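Local coordinates for uracil-dna glycosylase (Deinococcus radiodurans, PDB 4UQM), which belongs to the uracil-DNA glycosylase superfamily, an alpha/beta fold built round a four-stranded parallel sheet flanked by helices, at residues Ala21-Trp27 and Leu67-Gly73. The protein carries 1 engineered substitution. Numbering follows the deposited sequence.
Sequences ANLPEDW and LRYTPLG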
ATOM      1  N   ALA A  21      16.577  -7.255   3.584  1.00 21.09           N
ATOM      2  CA  ALA A  21      17.172  -8.122   2.551  1.00 23.23           C
ATOM      3  C   ALA A  21      16.329  -8.154   1.301  1.00 22.66           C
ATOM      4  O   ALA A  21      15.096  -8.057   1.374  1.00 21.54           O
ATOM      5  CB  ALA A  21      17.317  -9.519   3.093  1.00 22.50           C
ATOM      6  N   ASN A  22      16.988  -8.384   0.164  1.00 24.09           N
ATOM      7  CA  ASN A  22      16.326  -8.750  -1.068  1.00 24.96           C
ATOM      8  C   ASN A  22      15.296  -7.702  -1.530  1.00 22.64           C
ATOM      9  O   ASN A  22      14.153  -8.059  -1.884  1.00 24.10           O
ATOM     10  CB  ASN A  22      15.659 -10.133  -0.951  1.00 25.59           C
ATOM     11  CG  ASN A  22      15.150 -10.676  -2.308  1.00 27.13           C
ATOM     12  OD1 ASN A  22      15.700 -10.369  -3.346  1.00 30.93           O
ATOM     13  ND2 ASN A  22      14.074 -11.439  -2.284  1.00 29.06           N
ATOM     14  N   LEU A  23      15.688  -6.429  -1.455  1.00 22.89           N
ATOM     15  CA  LEU A  23      14.953  -5.344  -2.100  1.00 20.80           C
ATOM     16  C   LEU A  23      15.518  -5.098  -3.486  1.00 21.84           C
ATOM     17  O   LEU A  23      16.739  -5.291  -3.731  1.00 22.81           O
ATOM     18  CB  LEU A  23      15.050  -4.035  -1.307  1.00 22.27           C
ATOM     19  CG  LEU A  23      14.541  -4.028   0.135  1.00 22.29           C
ATOM     20  CD1 LEU A  23      14.708  -2.672   0.716  1.00 26.31           C
ATOM     21  CD2 LEU A  23      13.094  -4.469   0.155  1.00 25.32           C
ATOM     22  N   PRO A  24      14.639  -4.720  -4.434  1.00 20.81           N
ATOM     23  CA  PRO A  24      15.121  -4.282  -5.729  1.00 22.33           C
ATOM     24  C   PRO A  24      16.165  -3.184  -5.541  1.00 22.37           C
ATOM     25  O   PRO A  24      16.084  -2.371  -4.620  1.00 22.12           O
ATOM     26  CB  PRO A  24      13.851  -3.740  -6.413  1.00 20.93           C
ATOM     27  CG  PRO A  24      12.745  -4.455  -5.756  1.00 20.28           C
ATOM     28  CD  PRO A  24      13.162  -4.641  -4.336  1.00 20.28           C
ATOM     29  N   GLU A  25      17.173  -3.144  -6.406  1.00 23.30           N
ATOM     30  CA  GLU A  25      18.283  -2.207  -6.252  1.00 24.40           C
ATOM     31  C   GLU A  25      17.834  -0.768  -6.295  1.00 23.24           C
ATOM     32  O   GLU A  25      18.413   0.060  -5.626  1.00 24.00           O
ATOM     33  CB  GLU A  25      19.300  -2.394  -7.405  1.00 26.51           C
ATOM     34  CG  GLU A  25      20.479  -1.389  -7.481  1.00 33.43           C
ATOM     35  CD  GLU A  25      21.222  -1.340  -8.824  1.00 35.26           C
ATOM     36  OE1 GLU A  25      20.941  -2.151  -9.738  1.00 44.80           O
ATOM     37  OE2 GLU A  25      22.130  -0.484  -9.000  1.00 41.77           O
ATOM     38  N   ASP A  26      16.825  -0.464  -7.110  1.00 23.62           N
ATOM     39  CA  ASP A  26      16.347   0.917  -7.199  1.00 23.68           C
ATOM     40  C   ASP A  26      15.778   1.411  -5.883  1.00 22.24           C
ATOM     41  O   ASP A  26      16.061   2.541  -5.482  1.00 22.52           O
ATOM     42  CB  ASP A  26      15.417   1.160  -8.409  1.00 23.28           C
ATOM     43  CG  ASP A  26      14.220   0.250  -8.497  1.00 23.27           C
ATOM     44  OD1 ASP A  26      13.795  -0.427  -7.527  1.00 22.63           O
ATOM     45  OD2 ASP A  26      13.643   0.277  -9.631  1.00 25.03           O
ATOM     46  N   TRP A  27      15.022   0.564  -5.203  1.00 19.99           N
ATOM     47  CA  TRP A  27      14.545   0.911  -3.861  1.00 20.37           C
ATOM     48  C   TRP A  27      15.707   1.034  -2.876  1.00 21.13           C
ATOM     49  O   TRP A  27      15.743   1.968  -2.058  1.00 21.19           O
ATOM     50  CB  TRP A  27      13.557  -0.100  -3.324  1.00 19.56           C
ATOM     51  CG  TRP A  27      12.166  -0.044  -3.864  1.00 18.94           C
ATOM     52  CD1 TRP A  27      11.470  -1.090  -4.424  1.00 18.67           C
ATOM     53  CD2 TRP A  27      11.255   1.084  -3.844  1.00 18.89           C
ATOM     54  NE1 TRP A  27      10.181  -0.673  -4.767  1.00 17.90           N
ATOM     55  CE2 TRP A  27      10.049   0.657  -4.440  1.00 19.27           C
ATOM     56  CE3 TRP A  27      11.357   2.404  -3.392  1.00 18.94           C
ATOM     57  CZ2 TRP A  27       8.935   1.501  -4.563  1.00 18.00           C
ATOM     58  CZ3 TRP A  27      10.265   3.223  -3.486  1.00 19.11           C
ATOM     59  CH2 TRP A  27       9.072   2.785  -4.103  1.00 18.14           C
ATOM     60  N   LEU A  67       7.584  -3.331  -1.522  1.00 15.77           N
ATOM     61  CA  LEU A  67       8.758  -2.887  -2.289  1.00 16.75           C
ATOM     62  C   LEU A  67       9.366  -4.052  -3.033  1.00 17.54           C
ATOM     63  O   LEU A  67       9.868  -3.864  -4.137  1.00 18.29           O
ATOM     64  CB  LEU A  67       9.785  -2.277  -1.342  1.00 18.23           C
ATOM     65  CG  LEU A  67       9.327  -1.191  -0.386  1.00 18.50           C
ATOM     66  CD1 LEU A  67      10.515  -0.712   0.444  1.00 20.51           C
ATOM     67  CD2 LEU A  67       8.664  -0.039  -1.076  1.00 19.55           C
ATOM     68  N   ARG A  68       9.387  -5.250  -2.424  1.00 17.28           N
ATOM     69  CA  ARG A  68       9.897  -6.414  -3.133  1.00 19.05           C
ATOM     70  C   ARG A  68       9.148  -6.798  -4.391  1.00 19.36           C
ATOM     71  O   ARG A  68       9.753  -7.271  -5.378  1.00 23.14           O
ATOM     72  CB  ARG A  68       9.953  -7.647  -2.182  1.00 18.80           C
ATOM     73  CG  ARG A  68      10.891  -7.411  -0.994  1.00 19.41           C
ATOM     74  CD  ARG A  68      11.149  -8.688  -0.206  1.00 19.94           C
ATOM     75  NE  ARG A  68      12.111  -8.406   0.862  1.00 19.91           N
ATOM     76  CZ  ARG A  68      11.827  -8.213   2.149  1.00 18.24           C
ATOM     77  NH1 ARG A  68      10.590  -8.256   2.608  1.00 19.92           N
ATOM     78  NH2 ARG A  68      12.766  -7.826   2.951  1.00 19.64           N
ATOM     79  N   TYR A  69       7.847  -6.629  -4.369  1.00 18.98           N
ATOM     80  CA  TYR A  69       6.993  -7.113  -5.492  1.00 19.04           C
ATOM     81  C   TYR A  69       6.797  -6.045  -6.550  1.00 19.41           C
ATOM     82  O   TYR A  69       6.482  -6.401  -7.670  1.00 22.48           O
ATOM     83  CB  TYR A  69       5.677  -7.718  -4.924  1.00 21.58           C
ATOM     84  CG  TYR A  69       6.016  -8.883  -3.980  1.00 23.23           C
ATOM     85  CD1 TYR A  69       7.311  -9.449  -3.978  1.00 27.25           C
ATOM     86  CD2 TYR A  69       5.128  -9.380  -3.033  1.00 24.57           C
ATOM     87  CE1 TYR A  69       7.671 -10.470  -3.132  1.00 30.44           C
ATOM     88  CE2 TYR A  69       5.492 -10.459  -2.200  1.00 26.06           C
ATOM     89  CZ  TYR A  69       6.779 -10.936  -2.225  1.00 27.58           C
ATOM     90  OH  TYR A  69       7.314 -11.991  -1.437  1.00 34.23           O
ATOM     91  N   THR A  70       7.059  -4.773  -6.244  1.00 18.70           N
ATOM     92  CA  THR A  70       6.937  -3.698  -7.228  1.00 18.53           C
ATOM     93  C   THR A  70       8.160  -2.773  -7.125  1.00 18.17           C
ATOM     94  O   THR A  70       8.136  -1.852  -6.336  1.00 18.59           O
ATOM     95  CB  THR A  70       5.660  -2.901  -6.976  1.00 19.16           C
ATOM     96  OG1 THR A  70       4.543  -3.813  -6.857  1.00 19.22           O
ATOM     97  CG2 THR A  70       5.432  -1.940  -8.125  1.00 18.63           C
ATOM     98  N   PRO A  71       9.190  -2.971  -7.962  1.00 19.53           N
ATOM     99  CA  PRO A  71      10.380  -2.086  -8.012  1.00 20.87           C
ATOM    100  C   PRO A  71       9.986  -0.625  -8.283  1.00 20.24           C
ATOM    101  O   PRO A  71       8.979  -0.367  -8.955  1.00 19.10           O
ATOM    102  CB  PRO A  71      11.185  -2.637  -9.181  1.00 21.31           C
ATOM    103  CG  PRO A  71      10.801  -4.103  -9.217  1.00 22.30           C
ATOM    104  CD  PRO A  71       9.334  -4.150  -8.830  1.00 21.08           C
ATOM    105  N   LEU A  72      10.770   0.324  -7.775  1.00 19.14           N
ATOM    106  CA  LEU A  72      10.490   1.731  -7.976  1.00 19.62           C
ATOM    107  C   LEU A  72      10.278   2.067  -9.443  1.00 20.77           C
ATOM    108  O   LEU A  72       9.343   2.795  -9.805  1.00 20.58           O
ATOM    109  CB  LEU A  72      11.678   2.544  -7.424  1.00 19.73           C
ATOM    110  CG  LEU A  72      11.670   4.060  -7.604  1.00 21.29           C
ATOM    111  CD1 LEU A  72      10.372   4.693  -7.126  1.00 22.21           C
ATOM    112  CD2 LEU A  72      12.892   4.663  -6.920  1.00 22.84           C
ATOM    113  N   GLY A  73      11.140   1.558 -10.302  1.00 21.22           N
ATOM    114  CA  GLY A  73      11.011   1.788 -11.725  1.00 23.25           C
ATOM    115  C   GLY A  73       9.738   1.264 -12.377  1.00 22.48           C
ATOM    116  O   GLY A  73       9.417   1.682 -13.506  1.00 25.22           O
TER
HETATM  117  O   HOH W   1      12.795  -8.331  -4.372  1.00 29.95           O
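Ala21 offers its carbonyl oxygen to the side chain of Arg68, which takes it side-on with two nitrogens: NE at 3.0 Å and NH2 at 2.8 Å from Ala21 O, one oxygen accepting both bonds and lying close to the guanidinium plane. The long arm, extended from CG to NE, lets a residue of helix 65-69 reach the loop, and Asn65 binds its third nitrogen, NH1, which further fixes the rotation of the group. Asn22, with left-handed backbone angles that asparagine tolerates well, directs its carbonyl to a water that also reaches Arg68 O through a weak bond. Leu23 CD2 rests against Arg68 CG and over the NE end of the guanidinium face, an apolar contact for the methylene part of the arm. At the N-cap, Pro24 needs no amide hydrogen; its CG and CD lie against Leu67 O, and its ring crosses that of Pro71 at about a right angle, CG to CG 4.0 Å.

Asp26 is an acid at home near the N-terminus of helix 25-35, and its two oxygens receive the start of the 3-10 segment: OD1 accepts Leu72 N and OD2 accepts Gly73 N (2.9 Å, 163°), both amides coming from above the carboxylate plane. CG stands between the backbone N and carbonyl carbon of Asp26 (chi1 55°), a setting that also allows a weak bond from Trp27 N to OD1.

Two CH-pi contacts clamp the six-membered ring of Trp27, Leu67 CD2 over one face and Leu72 CB over the other, each 3.8 Å from the centroid. NE1 gives its hydrogen to Thr70 O, near the ring plane (161°), which satisfies the one polar group of a buried indole. Val167, Val171 and Leu139 also touch the indole, which thus joins helix 25-35 to the helix 65-69 exit, helix 160-172 and the parallel sheet of the alpha/beta UDG-superfamily fold.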